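Local coordinates for protein agarase (Pseudoalteromonas fuliginea, PDB 6XJ9) that probably hydrolyses agarose as a glycoside hydrolase of family GH50, carrying a carbohydrate-binding-module-like domain beside its catalytic part, at residues 127-139 against 202-214. Residues are numbered along the deposited sequence; the frame is centred on the assembly and turned at random.
Sequences GYNTYYAKLDGHD and AIKSISLRKNPQF
Lys204 lies across one face of the Tyr128 ring: its CE stands 3.6 Å from the ring centroid, over the face, a CH-pi contact. The lysine chain leaves with CG anti to the backbone N (chi1 178°) and bends at chi3, which brings NZ over the same ring, 4.0 Å from the centroid, as a cation-pi partner. Ala202 adds its methyl, CB lying 3.5 Å from Tyr128 OH. Replacing Tyr128 with an alanine would probably leave the Lys204 ammonium without its aromatic partner and open a gap beside Ala202.

Further along, the Arg209 guanidinium reaches Thr130 and Tyr132 obliquely, with NH2 3.7 Å from Tyr132 CB; its charge is met by a salt bridge to Glu168.

At the far end the His138 ring is sandwiched. Phe214 turns its edge to one face, the planes 61° apart and the centroids separated by 5.0 Å, and its CB makes a CH-pi contact on that side. Asn211 CB covers the opposite face, 3.9 Å from the centroid, while Pro212 O sits at the ring edge near its plane. His138 ND1 is hydrogen-bonded to Thr163 OG1, which Lys134 NZ also reaches by a hydrogen bond; that ammonium forms a salt bridge to Asp139 OD1 as well. The Asn211 amide is held by Asn90 through OD1 and by Asp88 through ND2.

Strands 128-134 and 202-210 are not paired neighbours, for their axes approach to 8.8 Å at 55° and no clear hydrogen bond joins them. Instead both pair antiparallel with strand 89-97, which lies between them in the CBM-like domain, while strand 169-174 runs parallel to 128-134 on its other side.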
loop_
_atom_site.group_PDB
_atom_site.type_symbol
_atom_site.label_atom_id
_atom_site.label_comp_id
_atom_site.label_asym_id
_atom_site.label_seq_id
_atom_site.Cartn_x
_atom_site.Cartn_y
_atom_site.Cartn_z
ATOM N N GLY A 127 -10.598 14.675 -1.712
ATOM C CA GLY A 127 -11.468 15.707 -2.257
ATOM C C GLY A 127 -12.524 15.149 -3.214
ATOM O O GLY A 127 -12.874 13.970 -3.171
ATOM N N TYR A 128 -12.996 16.014 -4.112
ATOM C CA TYR A 128 -14.233 15.777 -4.832
ATOM C C TYR A 128 -13.994 14.997 -6.121
ATOM O O TYR A 128 -13.083 15.294 -6.896
ATOM C CB TYR A 128 -14.956 17.105 -5.067
ATOM C CG TYR A 128 -15.610 17.673 -3.834
ATOM C CD1 TYR A 128 -16.883 17.271 -3.460
ATOM C CD2 TYR A 128 -14.959 18.597 -3.034
ATOM C CE1 TYR A 128 -17.491 17.776 -2.321
ATOM C CE2 TYR A 128 -15.550 19.115 -1.893
ATOM C CZ TYR A 128 -16.826 18.705 -1.541
ATOM O OH TYR A 128 -17.427 19.203 -0.424
ATOM N N ASN A 129 -14.853 13.996 -6.330
ATOM C CA ASN A 129 -14.924 13.228 -7.558
ATOM C C ASN A 129 -16.395 13.060 -7.912
ATOM O O ASN A 129 -17.260 13.250 -7.057
ATOM C CB ASN A 129 -14.216 11.878 -7.396
ATOM C CG ASN A 129 -12.731 12.057 -7.186
ATOM O OD1 ASN A 129 -11.989 12.271 -8.145
ATOM N ND2 ASN A 129 -12.291 12.011 -5.938
ATOM N N THR A 130 -16.664 12.696 -9.167
ATOM C CA THR A 130 -18.032 12.452 -9.595
ATOM C C THR A 130 -18.289 10.949 -9.652
ATOM O O THR A 130 -17.499 10.188 -10.213
ATOM C CB THR A 130 -18.387 13.233 -10.869
ATOM O OG1 THR A 130 -18.408 14.614 -10.510
ATOM C CG2 THR A 130 -19.751 12.877 -11.419
ATOM N N TYR A 131 -19.407 10.555 -9.034
ATOM C CA TYR A 131 -19.903 9.190 -8.994
ATOM C C TYR A 131 -21.257 9.175 -9.686
ATOM O O TYR A 131 -22.133 9.970 -9.346
ATOM C CB TYR A 131 -19.998 8.716 -7.542
ATOM C CG TYR A 131 -18.674 8.807 -6.831
ATOM C CD1 TYR A 131 -18.216 10.012 -6.313
ATOM C CD2 TYR A 131 -17.849 7.695 -6.734
ATOM C CE1 TYR A 131 -16.978 10.104 -5.692
ATOM C CE2 TYR A 131 -16.611 7.772 -6.119
ATOM C CZ TYR A 131 -16.178 8.976 -5.590
ATOM O OH TYR A 131 -14.955 9.026 -4.986
ATOM N N TYR A 132 -21.413 8.297 -10.679
ATOM C CA TYR A 132 -22.627 8.353 -11.475
ATOM C C TYR A 132 -23.266 6.972 -11.589
ATOM O O TYR A 132 -22.600 5.942 -11.478
ATOM C CB TYR A 132 -22.343 9.014 -12.826
ATOM C CG TYR A 132 -21.473 8.181 -13.730
ATOM C CD1 TYR A 132 -22.009 7.127 -14.461
ATOM C CD2 TYR A 132 -20.117 8.442 -13.855
ATOM C CE1 TYR A 132 -21.219 6.346 -15.288
ATOM C CE2 TYR A 132 -19.316 7.672 -14.687
ATOM C CZ TYR A 132 -19.871 6.623 -15.401
ATOM O OH TYR A 132 -19.099 5.853 -16.224
ATOM N N ALA A 133 -24.583 6.978 -11.793
ATOM C CA ALA A 133 -25.363 5.781 -12.026
ATOM C C ALA A 133 -26.303 6.047 -13.198
ATOM O O ALA A 133 -27.144 6.939 -13.114
ATOM C CB ALA A 133 -26.127 5.449 -10.765
ATOM N N LYS A 134 -26.130 5.295 -14.292
ATOM C CA LYS A 134 -26.974 5.429 -15.472
ATOM C C LYS A 134 -28.374 4.944 -15.118
ATOM O O LYS A 134 -28.530 3.857 -14.570
ATOM C CB LYS A 134 -26.446 4.582 -16.638
ATOM C CG LYS A 134 -25.191 5.091 -17.340
ATOM C CD LYS A 134 -24.598 4.076 -18.310
ATOM C CE LYS A 134 -24.146 2.799 -17.639
ATOM N NZ LYS A 134 -22.997 2.156 -18.324
ATOM N N LEU A 135 -29.387 5.762 -15.425
ATOM C CA LEU A 135 -30.754 5.408 -15.078
ATOM C C LEU A 135 -31.502 4.936 -16.319
ATOM O O LEU A 135 -32.512 4.253 -16.203
ATOM C CB LEU A 135 -31.439 6.602 -14.395
ATOM C CG LEU A 135 -30.935 6.894 -12.979
ATOM C CD1 LEU A 135 -31.704 8.029 -12.315
ATOM C CD2 LEU A 135 -30.979 5.643 -12.120
ATOM N N ASP A 136 -30.976 5.292 -17.496
ATOM C CA ASP A 136 -31.589 4.966 -18.776
ATOM C C ASP A 136 -30.529 5.064 -19.868
ATOM O O ASP A 136 -29.656 5.925 -19.810
ATOM C CB ASP A 136 -32.767 5.896 -19.090
ATOM C CG ASP A 136 -33.367 5.686 -20.475
ATOM O OD1 ASP A 136 -34.213 4.785 -20.624
ATOM O OD2 ASP A 136 -32.972 6.424 -21.398
ATOM N N GLY A 137 -30.618 4.164 -20.851
ATOM C CA GLY A 137 -29.770 4.223 -22.032
ATOM C C GLY A 137 -28.542 3.324 -21.912
ATOM O O GLY A 137 -28.328 2.686 -20.879
ATOM N N HIS A 138 -27.746 3.289 -22.991
ATOM C CA HIS A 138 -26.489 2.553 -23.031
ATOM C C HIS A 138 -26.745 1.064 -22.789
ATOM O O HIS A 138 -27.615 0.478 -23.432
ATOM C CB HIS A 138 -25.437 3.228 -22.127
ATOM C CG HIS A 138 -24.916 4.522 -22.665
ATOM N ND1 HIS A 138 -23.659 5.001 -22.353
ATOM C CD2 HIS A 138 -25.462 5.431 -23.507
ATOM C CE1 HIS A 138 -23.460 6.154 -22.964
ATOM N NE2 HIS A 138 -24.549 6.442 -23.683
ATOM N N ASP A 139 -26.009 0.464 -21.844
ATOM C CA ASP A 139 -26.040 -0.980 -21.652
ATOM C C ASP A 139 -27.293 -1.420 -20.891
ATOM O O ASP A 139 -27.668 -2.590 -20.958
ATOM C CB ASP A 139 -24.726 -1.523 -21.077
ATOM C CG ASP A 139 -24.260 -0.888 -19.772
ATOM O OD1 ASP A 139 -24.675 0.262 -19.481
ATOM O OD2 ASP A 139 -23.459 -1.545 -19.060
ATOM N N ALA A 202 -18.905 14.259 2.179
ATOM C CA ALA A 202 -19.234 15.621 1.789
ATOM C C ALA A 202 -19.935 15.598 0.433
ATOM O O ALA A 202 -19.416 15.049 -0.531
ATOM C CB ALA A 202 -17.977 16.465 1.766
ATOM N N ILE A 203 -21.128 16.199 0.377
ATOM C CA ILE A 203 -21.937 16.209 -0.829
ATOM C C ILE A 203 -22.015 17.640 -1.366
ATOM O O ILE A 203 -22.626 18.508 -0.743
ATOM C CB ILE A 203 -23.322 15.615 -0.523
ATOM C CG1 ILE A 203 -23.199 14.226 0.115
ATOM C CG2 ILE A 203 -24.202 15.611 -1.767
ATOM C CD1 ILE A 203 -24.472 13.721 0.760
ATOM N N LYS A 204 -21.388 17.861 -2.529
ATOM C CA LYS A 204 -21.297 19.171 -3.158
ATOM C C LYS A 204 -22.489 19.405 -4.085
ATOM O O LYS A 204 -23.022 20.512 -4.114
ATOM C CB LYS A 204 -19.980 19.321 -3.929
ATOM C CG LYS A 204 -19.805 20.638 -4.678
ATOM C CD LYS A 204 -18.420 20.840 -5.252
ATOM C CE LYS A 204 -17.399 21.200 -4.195
ATOM N NZ LYS A 204 -16.108 21.598 -4.803
ATOM N N SER A 205 -22.889 18.369 -4.837
ATOM C CA SER A 205 -23.994 18.470 -5.781
ATOM C C SER A 205 -24.539 17.098 -6.167
ATOM O O SER A 205 -23.835 16.086 -6.123
ATOM C CB SER A 205 -23.631 19.273 -7.012
ATOM O OG SER A 205 -22.929 18.481 -7.953
ATOM N N ILE A 206 -25.828 17.099 -6.518
ATOM C CA ILE A 206 -26.524 15.971 -7.108
ATOM C C ILE A 206 -27.237 16.516 -8.338
ATOM O O ILE A 206 -27.831 17.593 -8.272
ATOM C CB ILE A 206 -27.520 15.341 -6.110
ATOM C CG1 ILE A 206 -26.899 15.103 -4.730
ATOM C CG2 ILE A 206 -28.118 14.065 -6.677
ATOM C CD1 ILE A 206 -27.915 14.788 -3.652
ATOM N N SER A 207 -27.172 15.763 -9.443
ATOM C CA SER A 207 -27.648 16.253 -10.720
ATOM C C SER A 207 -28.045 15.086 -11.619
ATOM O O SER A 207 -27.562 13.969 -11.443
ATOM C CB SER A 207 -26.590 17.116 -11.368
ATOM O OG SER A 207 -25.357 16.415 -11.467
ATOM N N LEU A 208 -28.933 15.365 -12.583
ATOM C CA LEU A 208 -29.190 14.457 -13.692
ATOM C C LEU A 208 -28.434 14.984 -14.908
ATOM O O LEU A 208 -28.390 16.194 -15.123
ATOM C CB LEU A 208 -30.691 14.401 -13.990
ATOM C CG LEU A 208 -31.589 13.857 -12.882
ATOM C CD1 LEU A 208 -33.044 13.885 -13.332
ATOM C CD2 LEU A 208 -31.183 12.444 -12.488
ATOM N N ARG A 209 -27.834 14.076 -15.689
ATOM C CA ARG A 209 -27.023 14.493 -16.824
ATOM C C ARG A 209 -27.272 13.569 -18.008
ATOM O O ARG A 209 -27.576 12.394 -17.824
ATOM C CB ARG A 209 -25.526 14.460 -16.500
ATOM C CG ARG A 209 -25.145 15.039 -15.144
ATOM C CD ARG A 209 -23.650 14.944 -14.915
ATOM N NE ARG A 209 -23.170 13.567 -14.968
ATOM C CZ ARG A 209 -21.894 13.217 -14.853
ATOM N NH1 ARG A 209 -20.968 14.149 -14.690
ATOM N NH2 ARG A 209 -21.546 11.942 -14.912
ATOM N N LYS A 210 -27.108 14.119 -19.217
ATOM C CA LYS A 210 -27.131 13.336 -20.444
ATOM C C LYS A 210 -25.889 12.449 -20.471
ATOM O O LYS A 210 -24.785 12.928 -20.234
ATOM C CB LYS A 210 -27.139 14.259 -21.675
ATOM C CG LYS A 210 -28.256 15.295 -21.725
ATOM N N ASN A 211 -26.073 11.164 -20.777
ATOM C CA ASN A 211 -24.953 10.244 -20.930
ATOM C C ASN A 211 -24.080 10.703 -22.096
ATOM O O ASN A 211 -24.597 11.081 -23.147
ATOM C CB ASN A 211 -25.423 8.806 -21.171
ATOM C CG ASN A 211 -26.132 8.200 -19.979
ATOM O OD1 ASN A 211 -25.905 8.615 -18.849
ATOM N ND2 ASN A 211 -26.989 7.223 -20.218
ATOM N N PRO A 212 -22.734 10.698 -21.954
ATOM C CA PRO A 212 -21.841 10.947 -23.090
ATOM C C PRO A 212 -22.035 9.884 -24.175
ATOM O O PRO A 212 -22.745 8.903 -23.960
ATOM C CB PRO A 212 -20.436 10.846 -22.474
ATOM C CG PRO A 212 -20.647 11.091 -20.990
ATOM C CD PRO A 212 -22.007 10.496 -20.689
ATOM N N GLN A 213 -21.391 10.083 -25.331
ATOM C CA GLN A 213 -21.459 9.161 -26.454
ATOM C C GLN A 213 -21.194 7.725 -25.990
ATOM O O GLN A 213 -20.216 7.475 -25.286
ATOM C CB GLN A 213 -20.444 9.583 -27.520
ATOM C CG GLN A 213 -20.620 8.874 -28.858
ATOM C CD GLN A 213 -19.507 9.160 -29.843
ATOM O OE1 GLN A 213 -18.731 10.102 -29.688
ATOM N NE2 GLN A 213 -19.415 8.335 -30.873
ATOM N N PHE A 214 -22.086 6.805 -26.391
ATOM C CA PHE A 214 -22.005 5.373 -26.126
ATOM C C PHE A 214 -20.790 4.770 -26.831
ATOM O O PHE A 214 -20.707 4.805 -28.053
ATOM C CB PHE A 214 -23.303 4.687 -26.574
ATOM C CG PHE A 214 -23.360 3.191 -26.373
ATOM C CD1 PHE A 214 -23.257 2.633 -25.105
ATOM C CD2 PHE A 214 -23.511 2.338 -27.454
ATOM C CE1 PHE A 214 -23.293 1.258 -24.922
ATOM C CE2 PHE A 214 -23.553 0.963 -27.273
ATOM C CZ PHE A 214 -23.445 0.424 -26.006
#